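Side-chain contacts in effector protein hopAB3 (PDB 3TJY), which is a type III effector that physically binds the host kinase Pto, triggering immunity in resistant tomato and promoting virulence in susceptible plants, here represented by its Pto-binding domain: residues P5-I10 with A66-E71; A22-M27 with M37-A42; T26-M31 with Q49-M54; V46-Q49 with M54-C57. All blocks are in the same frame, centred on the assembly; numbering follows the deposited sequence.

Contact 1 (P5-I10 with A66-E71); sequences PRANRI and AIALRE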
loop_
_atom_site.group_PDB
_atom_site.type_symbol
_atom_site.label_atom_id
_atom_site.label_comp_id
_atom_site.label_asym_id
_atom_site.label_seq_id
_atom_site.Cartn_x
_atom_site.Cartn_y
_atom_site.Cartn_z
ATOM N N PRO A 5 -9.325 0.122 9.310
ATOM C CA PRO A 5 -8.246 -0.094 10.276
ATOM C C PRO A 5 -7.092 -0.894 9.690
ATOM O O PRO A 5 -5.936 -0.685 10.080
ATOM C CB PRO A 5 -8.924 -0.879 11.415
ATOM C CG PRO A 5 -10.228 -1.354 10.863
ATOM C CD PRO A 5 -10.625 -0.329 9.817
ATOM N N ARG A 6 -7.375 -1.810 8.771
ATOM C CA ARG A 6 -6.273 -2.537 8.146
ATOM C C ARG A 6 -5.381 -1.612 7.322
ATOM O O ARG A 6 -4.157 -1.705 7.395
ATOM C CB ARG A 6 -6.760 -3.735 7.312
ATOM C CG ARG A 6 -5.610 -4.611 6.865
ATOM C CD ARG A 6 -6.074 -5.880 6.177
ATOM N NE ARG A 6 -4.968 -6.815 5.971
ATOM C CZ ARG A 6 -4.929 -8.048 6.469
ATOM N NH1 ARG A 6 -5.940 -8.508 7.200
ATOM N NH2 ARG A 6 -3.884 -8.829 6.232
ATOM N N ALA A 7 -5.984 -0.715 6.542
ATOM C CA ALA A 7 -5.197 0.245 5.770
ATOM C C ALA A 7 -4.368 1.130 6.682
ATOM O O ALA A 7 -3.228 1.477 6.357
ATOM C CB ALA A 7 -6.108 1.089 4.884
ATOM N N ASN A 8 -4.930 1.506 7.828
ATOM C CA ASN A 8 -4.170 2.325 8.780
ATOM C C ASN A 8 -2.965 1.592 9.347
ATOM O O ASN A 8 -1.926 2.207 9.610
ATOM C CB ASN A 8 -5.071 2.788 9.927
ATOM C CG ASN A 8 -6.091 3.802 9.484
ATOM O OD1 ASN A 8 -5.885 4.528 8.507
ATOM N ND2 ASN A 8 -7.198 3.878 10.220
ATOM N N ARG A 9 -3.126 0.285 9.573
ATOM C CA ARG A 9 -2.029 -0.570 10.016
ATOM C C ARG A 9 -0.943 -0.654 8.929
ATOM O O ARG A 9 0.253 -0.647 9.231
ATOM C CB ARG A 9 -2.558 -1.969 10.366
ATOM C CG ARG A 9 -1.497 -3.015 10.644
ATOM C CD ARG A 9 -0.628 -2.625 11.830
ATOM N NE ARG A 9 0.079 -3.772 12.395
ATOM C CZ ARG A 9 1.114 -3.671 13.221
ATOM N NH1 ARG A 9 1.701 -4.763 13.695
ATOM N NH2 ARG A 9 1.570 -2.476 13.566
ATOM N N ILE A 10 -1.353 -0.722 7.665
ATOM C CA ILE A 10 -0.380 -0.711 6.570
ATOM C C ILE A 10 0.445 0.574 6.640
ATOM O O ILE A 10 1.671 0.540 6.581
ATOM C CB ILE A 10 -1.064 -0.857 5.183
ATOM C CG1 ILE A 10 -1.745 -2.223 5.069
ATOM C CG2 ILE A 10 -0.042 -0.744 4.061
ATOM C CD1 ILE A 10 -2.673 -2.356 3.807
ATOM N N ALA A 66 -7.638 -1.974 -1.149
ATOM C CA ALA A 66 -6.904 -1.050 -2.012
ATOM C C ALA A 66 -7.514 0.342 -1.957
ATOM O O ALA A 66 -6.793 1.346 -1.966
ATOM C CB ALA A 66 -6.858 -1.561 -3.445
ATOM N N ILE A 67 -8.844 0.412 -1.916
ATOM C CA ILE A 67 -9.514 1.702 -1.818
ATOM C C ILE A 67 -9.160 2.361 -0.490
ATOM O O ILE A 67 -8.809 3.544 -0.444
ATOM C CB ILE A 67 -11.048 1.546 -1.930
ATOM C CG1 ILE A 67 -11.432 1.098 -3.328
ATOM C CG2 ILE A 67 -11.757 2.849 -1.571
ATOM C CD1 ILE A 67 -12.893 0.663 -3.470
ATOM N N ALA A 68 -9.268 1.607 0.598
ATOM C CA ALA A 68 -8.970 2.165 1.919
ATOM C C ALA A 68 -7.523 2.619 2.012
ATOM O O ALA A 68 -7.237 3.639 2.623
ATOM C CB ALA A 68 -9.288 1.147 3.033
ATOM N N LEU A 69 -6.604 1.874 1.410
ATOM C CA LEU A 69 -5.202 2.276 1.467
ATOM C C LEU A 69 -4.938 3.536 0.647
ATOM O O LEU A 69 -4.189 4.433 1.077
ATOM C CB LEU A 69 -4.270 1.126 1.025
ATOM C CG LEU A 69 -2.781 1.488 1.116
ATOM C CD1 LEU A 69 -2.403 1.869 2.549
ATOM C CD2 LEU A 69 -1.920 0.310 0.645
ATOM N N ARG A 70 -5.533 3.631 -0.535
ATOM C CA ARG A 70 -5.360 4.848 -1.322
ATOM C C ARG A 70 -5.885 6.053 -0.535
ATOM O O ARG A 70 -5.260 7.127 -0.522
ATOM C CB ARG A 70 -6.062 4.730 -2.673
ATOM C CG ARG A 70 -5.535 5.706 -3.692
ATOM C CD ARG A 70 -6.626 6.123 -4.652
ATOM N NE ARG A 70 -6.396 5.727 -6.036
ATOM C CZ ARG A 70 -5.226 5.761 -6.669
ATOM N NH1 ARG A 70 -4.112 6.170 -6.055
ATOM N NH2 ARG A 70 -5.180 5.368 -7.936
ATOM N N GLU A 71 -7.035 5.881 0.116
ATOM C CA GLU A 71 -7.589 6.965 0.930
ATOM C C GLU A 71 -6.644 7.345 2.054
ATOM O O GLU A 71 -6.427 8.534 2.320
ATOM C CB GLU A 71 -8.947 6.563 1.517
ATOM C CG GLU A 71 -10.021 6.443 0.448
ATOM C CD GLU A 71 -11.301 5.820 0.988
ATOM O OE1 GLU A 71 -11.305 5.405 2.176
ATOM O OE2 GLU A 71 -12.274 5.746 0.213
#
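Helix 5-10 and helix 66-71 bring A7 and L69 to within 4.8 Å, CA to CA, as their axes close to 8.4 Å and cross at -53°. So near an approach depends on small residues at the crossing. The CB of A7 points toward the other helix and settles against the A68–L69 peptide, 3.5 Å from A68 C; A68 answers with its own methyl, the two CB atoms lying 3.7 Å apart. The two methyls and that peptide form the crossing point, which in the small helical bundle of the Pto-binding domain joins the first long helix, 3-16, to the last, 64-77, although 55 residues separate the segments in sequence. One turn on from A7 comes I10, which meets L69, the neighbour of A68. The isobutyl group of L69 leaves the backbone with CG opposite the backbone N (chi1 -178°), which carries its end toward helix 5-10. There CD1 meets CG2 of I10 at 3.8 Å, with CD2 of L69 slightly farther from the same methyl, and the two side chains cross at about a right angle. I10 also packs on V46 and H50 of helix 41-50, while L69 reaches F28 and F47.

Contact 2 (A22-M27 with M37-A42); sequences ANIRTM and MILSRA. With SO4 (sulfate ion), chain D; SO4 (sulfate ion), chain B.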
loop_
_atom_site.group_PDB
_atom_site.type_symbol
_atom_site.label_atom_id
_atom_site.label_comp_id
_atom_site.label_asym_id
_atom_site.label_seq_id
_atom_site.Cartn_x
_atom_site.Cartn_y
_atom_site.Cartn_z
ATOM N N ALA A 22 4.839 9.959 0.818
ATOM C CA ALA A 22 4.600 10.639 -0.449
ATOM C C ALA A 22 4.999 9.717 -1.596
ATOM O O ALA A 22 4.285 9.607 -2.597
ATOM C CB ALA A 22 5.353 11.973 -0.517
ATOM N N ASN A 23 6.133 9.031 -1.437
ATOM C CA ASN A 23 6.634 8.125 -2.460
ATOM C C ASN A 23 5.765 6.875 -2.576
ATOM O O ASN A 23 5.448 6.426 -3.681
ATOM C CB ASN A 23 8.095 7.748 -2.166
ATOM C CG ASN A 23 8.597 6.583 -3.019
ATOM O OD1 ASN A 23 8.946 5.517 -2.501
ATOM N ND2 ASN A 23 8.654 6.789 -4.324
ATOM N N ILE A 24 5.390 6.298 -1.440
ATOM C CA ILE A 24 4.532 5.124 -1.464
ATOM C C ILE A 24 3.201 5.482 -2.130
ATOM O O ILE A 24 2.673 4.711 -2.923
ATOM C CB ILE A 24 4.265 4.559 -0.060
ATOM C CG1 ILE A 24 5.571 4.095 0.588
ATOM C CG2 ILE A 24 3.314 3.376 -0.149
ATOM C CD1 ILE A 24 6.332 3.009 -0.220
ATOM N N ARG A 25 2.684 6.672 -1.837
ATOM C CA ARG A 25 1.426 7.112 -2.452
ATOM C C ARG A 25 1.513 7.088 -3.979
ATOM O O ARG A 25 0.625 6.576 -4.658
ATOM C CB ARG A 25 1.033 8.510 -1.959
ATOM C CG ARG A 25 -0.301 8.992 -2.509
ATOM C CD ARG A 25 -0.648 10.379 -1.987
ATOM N NE ARG A 25 -1.832 10.911 -2.657
ATOM C CZ ARG A 25 -2.170 12.191 -2.658
ATOM N NH1 ARG A 25 -1.415 13.086 -2.032
ATOM N NH2 ARG A 25 -3.251 12.582 -3.318
ATOM N N THR A 26 2.596 7.632 -4.517
ATOM C CA THR A 26 2.804 7.676 -5.959
ATOM C C THR A 26 2.952 6.262 -6.533
ATOM O O THR A 26 2.327 5.919 -7.534
ATOM C CB THR A 26 4.035 8.527 -6.281
ATOM O OG1 THR A 26 3.808 9.869 -5.827
ATOM C CG2 THR A 26 4.337 8.550 -7.786
HETATM N N MSE A 27 3.805 5.469 -5.885
HETATM C CA MSE A 27 4.051 4.080 -6.276
HETATM C C MSE A 27 2.748 3.296 -6.351
HETATM O O MSE A 27 2.482 2.605 -7.337
HETATM C CB MSE A 27 4.965 3.388 -5.254
HETATM C CG MSE A 27 6.264 4.108 -4.972
HETATM SE SE MSE A 27 7.779 2.976 -5.395
HETATM C CE MSE A 27 7.477 2.950 -7.330
HETATM N N MSE A 37 5.738 -1.850 -8.267
HETATM C CA MSE A 37 6.361 -0.898 -7.360
HETATM C C MSE A 37 7.829 -1.246 -7.140
HETATM O O MSE A 37 8.210 -2.416 -7.131
HETATM C CB MSE A 37 5.624 -0.859 -6.023
HETATM C CG MSE A 37 4.195 -0.359 -6.119
HETATM SE SE MSE A 37 3.378 -0.315 -4.368
HETATM C CE MSE A 37 2.939 -2.121 -4.196
ATOM N N ILE A 38 8.641 -0.212 -6.964
ATOM C CA ILE A 38 10.047 -0.352 -6.624
ATOM C C ILE A 38 10.206 -0.143 -5.127
ATOM O O ILE A 38 10.296 0.991 -4.652
ATOM C CB ILE A 38 10.889 0.684 -7.376
ATOM C CG1 ILE A 38 10.736 0.483 -8.886
ATOM C CG2 ILE A 38 12.354 0.580 -6.970
ATOM C CD1 ILE A 38 11.677 1.315 -9.710
ATOM N N LEU A 39 10.222 -1.240 -4.377
ATOM C CA LEU A 39 10.169 -1.155 -2.922
ATOM C C LEU A 39 11.438 -1.640 -2.266
ATOM O O LEU A 39 12.135 -2.501 -2.812
ATOM C CB LEU A 39 9.003 -1.991 -2.391
ATOM C CG LEU A 39 7.610 -1.626 -2.891
ATOM C CD1 LEU A 39 6.599 -2.664 -2.388
ATOM C CD2 LEU A 39 7.232 -0.206 -2.456
ATOM N N SER A 40 11.733 -1.106 -1.083
ATOM C CA SER A 40 12.795 -1.676 -0.262
ATOM C C SER A 40 12.329 -3.045 0.213
ATOM O O SER A 40 11.132 -3.337 0.188
ATOM C CB SER A 40 13.103 -0.789 0.942
ATOM O OG SER A 40 12.048 -0.850 1.883
ATOM N N ARG A 41 13.258 -3.897 0.630
ATOM C CA ARG A 41 12.848 -5.197 1.158
ATOM C C ARG A 41 11.827 -5.032 2.278
ATOM O O ARG A 41 10.831 -5.758 2.330
ATOM C CB ARG A 41 14.053 -6.011 1.643
ATOM C CG ARG A 41 13.684 -7.375 2.254
ATOM C CD ARG A 41 13.182 -8.379 1.196
ATOM N NE ARG A 41 14.179 -8.636 0.154
ATOM C CZ ARG A 41 14.982 -9.699 0.102
ATOM N NH1 ARG A 41 14.920 -10.648 1.030
ATOM N NH2 ARG A 41 15.849 -9.815 -0.892
ATOM N N ALA A 42 12.061 -4.065 3.162
ATOM C CA ALA A 42 11.159 -3.811 4.290
ATOM C C ALA A 42 9.768 -3.365 3.857
ATOM O O ALA A 42 8.759 -3.821 4.415
ATOM C CB ALA A 42 11.785 -2.763 5.248
HETATM S S SO4 D . -2.803 16.179 -3.130
HETATM O O1 SO4 D . -4.106 15.530 -3.281
HETATM O O2 SO4 D . -2.362 16.093 -1.738
HETATM O O3 SO4 D . -1.830 15.514 -3.995
HETATM O O4 SO4 D . -2.900 17.584 -3.522
HETATM S S SO4 B . -4.821 9.818 -5.295
HETATM O O1 SO4 B . -5.793 8.808 -4.916
HETATM O O2 SO4 B . -3.661 9.751 -4.419
HETATM O O3 SO4 B . -4.410 9.554 -6.668
HETATM O O4 SO4 B . -5.436 11.133 -5.177
#
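The selenomethionine M27 reaches I38 through a chain that is bent twice: CG lies opposite the carbonyl carbon, and turns at chi2 (-121°) and chi3 (67°) then lead SE and CE across to the loop that holds M37, I38 and L39. In one of two modelled conformers SE lies 3.3 Å from the carbonyl O of I38, and CE is 4.1 Å from I38 CB, so this close spacing is uncertain. M37 instead uses the base of its side chain, its CG resting 3.9 Å from M27 CB and close to the M27 carbonyl, its SE still 4.1 Å from that CB before the chain end turns away. Deeper in, I24 CD1 touches L39 CD2 at 4.0 Å, their side chains crossing at about a right angle. The loop thus lies along helix 21-32 of the helical bundle before helix 41-50 begins, with S40 just ahead of it as the N-cap: its side chain caps a backbone N, and E43 bonds back to S40 N, a capping box. On the outward side R25 runs extended from CG to NE, and its guanidinium meets two sulfates, probably from the crystallisation liquor, at its edge. NE gives a bond to O2 of sulfate B (2.8 Å), whereas NH2 is shared between the two ions, its bond to O1 of sulfate D (3.1 Å) being nearly straight at 178°. NH1 also salt-bridges D77.

Contact 3 (T26-M31 with Q49-M54); sequences TMFRNM and QHFPDM. With SO4 (sulfate ion), chain B.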
loop_
_atom_site.group_PDB
_atom_site.type_symbol
_atom_site.label_atom_id
_atom_site.label_comp_id
_atom_site.label_asym_id
_atom_site.label_seq_id
_atom_site.Cartn_x
_atom_site.Cartn_y
_atom_site.Cartn_z
ATOM N N THR A 26 2.596 7.632 -4.517
ATOM C CA THR A 26 2.804 7.676 -5.959
ATOM C C THR A 26 2.952 6.262 -6.533
ATOM O O THR A 26 2.327 5.919 -7.534
ATOM C CB THR A 26 4.035 8.527 -6.281
ATOM O OG1 THR A 26 3.808 9.869 -5.827
ATOM C CG2 THR A 26 4.337 8.550 -7.786
HETATM N N MSE A 27 3.805 5.469 -5.885
HETATM C CA MSE A 27 4.051 4.080 -6.276
HETATM C C MSE A 27 2.748 3.296 -6.351
HETATM O O MSE A 27 2.482 2.605 -7.337
HETATM C CB MSE A 27 4.965 3.388 -5.254
HETATM C CG MSE A 27 6.264 4.108 -4.972
HETATM SE SE MSE A 27 7.779 2.976 -5.395
HETATM C CE MSE A 27 7.477 2.950 -7.330
ATOM N N PHE A 28 1.950 3.407 -5.293
ATOM C CA PHE A 28 0.721 2.637 -5.150
ATOM C C PHE A 28 -0.284 3.038 -6.219
ATOM O O PHE A 28 -0.970 2.190 -6.766
ATOM C CB PHE A 28 0.122 2.787 -3.763
ATOM C CG PHE A 28 -1.010 1.838 -3.489
ATOM C CD1 PHE A 28 -0.804 0.475 -3.526
ATOM C CD2 PHE A 28 -2.279 2.316 -3.200
ATOM C CE1 PHE A 28 -1.843 -0.417 -3.255
ATOM C CE2 PHE A 28 -3.323 1.439 -2.922
ATOM C CZ PHE A 28 -3.105 0.065 -2.949
ATOM N N ARG A 29 -0.362 4.330 -6.521
ATOM C CA ARG A 29 -1.205 4.787 -7.628
ATOM C C ARG A 29 -0.807 4.080 -8.922
ATOM O O ARG A 29 -1.653 3.577 -9.659
ATOM C CB ARG A 29 -1.089 6.302 -7.814
ATOM C CG ARG A 29 -2.038 6.864 -8.857
ATOM C CD ARG A 29 -1.799 8.360 -9.064
ATOM N NE ARG A 29 -1.983 9.075 -7.810
ATOM C CZ ARG A 29 -1.040 9.782 -7.197
ATOM N NH1 ARG A 29 0.160 9.918 -7.736
ATOM N NH2 ARG A 29 -1.318 10.379 -6.050
ATOM N N ASN A 30 0.493 4.044 -9.191
ATOM C CA ASN A 30 1.019 3.375 -10.377
ATOM C C ASN A 30 0.779 1.866 -10.348
ATOM O O ASN A 30 0.518 1.256 -11.388
ATOM C CB ASN A 30 2.508 3.658 -10.522
ATOM C CG ASN A 30 2.795 5.111 -10.808
ATOM O OD1 ASN A 30 1.959 5.822 -11.371
ATOM N ND2 ASN A 30 3.990 5.562 -10.430
HETATM N N MSE A 31 0.871 1.275 -9.162
HETATM C CA MSE A 31 0.604 -0.156 -8.989
HETATM C C MSE A 31 -0.824 -0.471 -9.404
HETATM O O MSE A 31 -1.079 -1.443 -10.124
HETATM C CB MSE A 31 0.826 -0.578 -7.535
HETATM C CG MSE A 31 0.419 -2.017 -7.230
HETATM SE SE MSE A 31 1.672 -3.341 -7.975
HETATM C CE MSE A 31 0.627 -4.932 -7.600
ATOM N N GLN A 49 2.285 -8.628 3.590
ATOM C CA GLN A 49 1.474 -9.030 4.744
ATOM C C GLN A 49 0.001 -8.761 4.484
ATOM O O GLN A 49 -0.861 -9.341 5.153
ATOM C CB GLN A 49 1.877 -8.271 6.012
ATOM C CG GLN A 49 3.254 -8.566 6.530
ATOM C CD GLN A 49 3.587 -7.783 7.787
ATOM O OE1 GLN A 49 2.827 -7.795 8.753
ATOM N NE2 GLN A 49 4.730 -7.092 7.778
ATOM N N HIS A 50 -0.287 -7.880 3.529
ATOM C CA HIS A 50 -1.658 -7.412 3.312
ATOM C C HIS A 50 -2.210 -7.657 1.916
ATOM O O HIS A 50 -3.427 -7.708 1.719
ATOM C CB HIS A 50 -1.765 -5.934 3.649
ATOM C CG HIS A 50 -1.371 -5.628 5.053
ATOM N ND1 HIS A 50 -2.248 -5.743 6.108
ATOM C CD2 HIS A 50 -0.184 -5.254 5.584
ATOM C CE1 HIS A 50 -1.620 -5.437 7.231
ATOM N NE2 HIS A 50 -0.367 -5.135 6.942
ATOM N N PHE A 51 -1.313 -7.795 0.947
ATOM C CA PHE A 51 -1.701 -8.125 -0.420
ATOM C C PHE A 51 -0.886 -9.334 -0.856
ATOM O O PHE A 51 0.070 -9.207 -1.605
ATOM C CB PHE A 51 -1.422 -6.942 -1.367
ATOM C CG PHE A 51 -2.135 -5.675 -0.983
ATOM C CD1 PHE A 51 -3.415 -5.421 -1.451
ATOM C CD2 PHE A 51 -1.515 -4.734 -0.165
ATOM C CE1 PHE A 51 -4.088 -4.239 -1.112
ATOM C CE2 PHE A 51 -2.186 -3.550 0.191
ATOM C CZ PHE A 51 -3.477 -3.315 -0.286
ATOM N N PRO A 52 -1.252 -10.526 -0.365
ATOM C CA PRO A 52 -0.395 -11.697 -0.523
ATOM C C PRO A 52 -0.093 -12.064 -1.977
ATOM O O PRO A 52 0.959 -12.621 -2.233
ATOM C CB PRO A 52 -1.207 -12.818 0.131
ATOM C CG PRO A 52 -2.625 -12.266 0.253
ATOM C CD PRO A 52 -2.462 -10.813 0.428
ATOM N N ASP A 53 -1.006 -11.760 -2.892
ATOM C CA ASP A 53 -0.866 -12.190 -4.276
ATOM C C ASP A 53 -0.233 -11.115 -5.152
ATOM O O ASP A 53 -0.215 -11.255 -6.375
ATOM C CB ASP A 53 -2.235 -12.533 -4.871
ATOM C CG ASP A 53 -2.926 -13.657 -4.142
ATOM O OD1 ASP A 53 -2.271 -14.675 -3.848
ATOM O OD2 ASP A 53 -4.139 -13.528 -3.874
HETATM N N MSE A 54 0.305 -10.065 -4.543
HETATM C CA MSE A 54 0.728 -8.888 -5.310
HETATM C C MSE A 54 1.774 -9.178 -6.390
HETATM O O MSE A 54 1.681 -8.662 -7.507
HETATM C CB MSE A 54 1.239 -7.793 -4.377
HETATM C CG MSE A 54 1.776 -6.566 -5.095
HETATM SE SE MSE A 54 2.505 -5.330 -3.772
HETATM C CE MSE A 54 2.719 -6.663 -2.384
HETATM S S SO4 B . -4.821 9.818 -5.295
HETATM O O1 SO4 B . -5.793 8.808 -4.916
HETATM O O2 SO4 B . -3.661 9.751 -4.419
HETATM O O3 SO4 B . -4.410 9.554 -6.668
HETATM O O4 SO4 B . -5.436 11.133 -5.177
#
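F28 and F51 approach each other through their CZ atoms, 4.3 Å apart, with the planes of the two rings inclined by roughly 45°, so that the pair is an oblique apolar contact and not a stack. Beside them two selenomethionines cross at a slant. M31 starts with CG opposite the backbone N (chi1 173°), bends at chi2 and presents its methyl CE to the middle of the M54 side chain. The modelled separation from M31 CE to M54 CG, 3.2 Å, is tighter than normal van der Waals contact and involves only one of two M54 conformers, so its exact value is doubtful. A type I turn from F51 to M54, closed by a bond from M54 N to F51 O (3.1 Å), lets both residues face helix 26-31. Away from this contact, R29 holds sulfate B at its guanidinium edge, with NE to O3 at 2.7 Å and NH2 to O2 at 2.9 Å; R25 grips the same ion. In the bundle, the F28–F51 pair is covered by L69 of helix 64-77, which touches both rings, while I10 of helix 3-16 packs on F51, I59 lies against M31 and F51, and F47 of helix 41-50 flanks F28 and M54.

Contact 4 (V46-Q49 with M54-C57); sequences VFLQ and MLPC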
loop_
_atom_site.group_PDB
_atom_site.type_symbol
_atom_site.label_atom_id
_atom_site.label_comp_id
_atom_site.label_asym_id
_atom_site.label_seq_id
_atom_site.Cartn_x
_atom_site.Cartn_y
_atom_site.Cartn_z
ATOM N N VAL A 46 5.986 -5.360 4.121
ATOM C CA VAL A 46 4.720 -4.809 4.602
ATOM C C VAL A 46 3.591 -5.092 3.628
ATOM O O VAL A 46 2.525 -5.557 4.022
ATOM C CB VAL A 46 4.789 -3.286 4.825
ATOM C CG1 VAL A 46 3.392 -2.733 5.164
ATOM C CG2 VAL A 46 5.783 -2.968 5.934
ATOM N N PHE A 47 3.819 -4.807 2.353
ATOM C CA PHE A 47 2.797 -5.040 1.348
ATOM C C PHE A 47 2.392 -6.513 1.274
ATOM O O PHE A 47 1.204 -6.825 1.152
ATOM C CB PHE A 47 3.237 -4.487 -0.019
ATOM C CG PHE A 47 2.870 -3.049 -0.205
ATOM C CD1 PHE A 47 1.613 -2.708 -0.679
ATOM C CD2 PHE A 47 3.749 -2.042 0.141
ATOM C CE1 PHE A 47 1.236 -1.389 -0.814
ATOM C CE2 PHE A 47 3.386 -0.698 -0.005
ATOM C CZ PHE A 47 2.119 -0.383 -0.474
ATOM N N LEU A 48 3.372 -7.413 1.377
ATOM C CA LEU A 48 3.077 -8.846 1.296
ATOM C C LEU A 48 2.227 -9.331 2.465
ATOM O O LEU A 48 1.550 -10.354 2.357
ATOM C CB LEU A 48 4.359 -9.685 1.207
ATOM C CG LEU A 48 5.162 -9.601 -0.093
ATOM C CD1 LEU A 48 6.462 -10.400 -0.005
ATOM C CD2 LEU A 48 4.314 -10.068 -1.303
ATOM N N GLN A 49 2.285 -8.628 3.590
ATOM C CA GLN A 49 1.474 -9.030 4.744
ATOM C C GLN A 49 0.001 -8.761 4.484
ATOM O O GLN A 49 -0.861 -9.341 5.153
ATOM C CB GLN A 49 1.877 -8.271 6.012
ATOM C CG GLN A 49 3.254 -8.566 6.530
ATOM C CD GLN A 49 3.587 -7.783 7.787
ATOM O OE1 GLN A 49 2.827 -7.795 8.753
ATOM N NE2 GLN A 49 4.730 -7.092 7.778
HETATM N N MSE A 54 0.305 -10.065 -4.543
HETATM C CA MSE A 54 0.728 -8.888 -5.310
HETATM C C MSE A 54 1.774 -9.178 -6.390
HETATM O O MSE A 54 1.681 -8.662 -7.507
HETATM C CB MSE A 54 1.239 -7.793 -4.377
HETATM C CG MSE A 54 1.776 -6.566 -5.095
HETATM SE SE MSE A 54 2.505 -5.330 -3.772
HETATM C CE MSE A 54 2.719 -6.663 -2.384
ATOM N N LEU A 55 2.773 -9.995 -6.070
ATOM C CA LEU A 55 3.849 -10.210 -7.037
ATOM C C LEU A 55 3.414 -10.883 -8.342
ATOM O O LEU A 55 3.721 -10.377 -9.423
ATOM C CB LEU A 55 5.084 -10.865 -6.402
ATOM C CG LEU A 55 5.704 -10.045 -5.265
ATOM C CD1 LEU A 55 7.017 -10.641 -4.783
ATOM C CD2 LEU A 55 5.921 -8.586 -5.685
ATOM N N PRO A 56 2.705 -12.023 -8.261
ATOM C CA PRO A 56 2.239 -12.627 -9.511
ATOM C C PRO A 56 0.948 -12.005 -10.052
ATOM O O PRO A 56 0.705 -12.113 -11.252
ATOM C CB PRO A 56 1.999 -14.095 -9.128
ATOM C CG PRO A 56 1.683 -14.036 -7.648
ATOM C CD PRO A 56 2.553 -12.934 -7.113
ATOM N N CYS A 57 0.142 -11.362 -9.205
ATOM C CA CYS A 57 -1.193 -10.964 -9.645
ATOM C C CYS A 57 -1.524 -9.485 -9.608
ATOM O O CYS A 57 -2.617 -9.094 -10.028
ATOM C CB CYS A 57 -2.280 -11.726 -8.873
ATOM S SG CYS A 57 -2.063 -13.468 -8.813
#
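The F47 ring is the flat group of this contact, and the selenium of M54 comes to it obliquely: SE lies 5.0 Å from the ring centroid, 50° off the ring normal, with CD1 as the nearest ring atom at 4.2 Å. This is a Met-aromatic contact in its selenium form. The CB of F47 points toward helix 54-57 while the ring itself leads away, so M54 meets the root of the side chain as much as the ring. SE is 3.9 Å from F47 CB, and the methyl CE is modelled closer still, although M54 has two conformers and its selenium and methyl positions, both from one of them, are uncertain alike. The same methyl lies 3.9 Å from L48 CD2, where the two side chains cross at about a right angle. L48 thereby joins the buried part of the contact to its outer margin: CD2 also meets CG of L55 at 4.2 Å, again with the side chains roughly perpendicular. Both leucines carry CG opposite the carbonyl carbon (chi1 -70° in L48 and -60° in L55), and their ends swing into the gap between the helices. The contact packs the short helix 54-57 back against the last turns of helix 41-50. Around it, L14 of helix 3-16 and both I24 and F28 of helix 21-32 pack on F47, and M37 touches F47 and M54 alike.

Taken together, the four contacts illustrate how a small helical domain shares its interior among helices and the loops between them. Contacts 1 and 2 lie on opposite sides of the chain's centre, their centres about 15 Å apart, and do not touch. Contacts 3 and 4, centred about 6 Å apart, share M54; F47 of contact 4 links the other two, meeting L69 of contact 1 (F47 CE1 to L69 CD2, 3.9 Å) and L39 of contact 2 (F47 CD2 to L39 CD1, 3.9 Å). Sulfate B ties R25 of contact 2 to R29 of contact 3 on the surface. The whole chain corresponds to a region probably involved in host recognition.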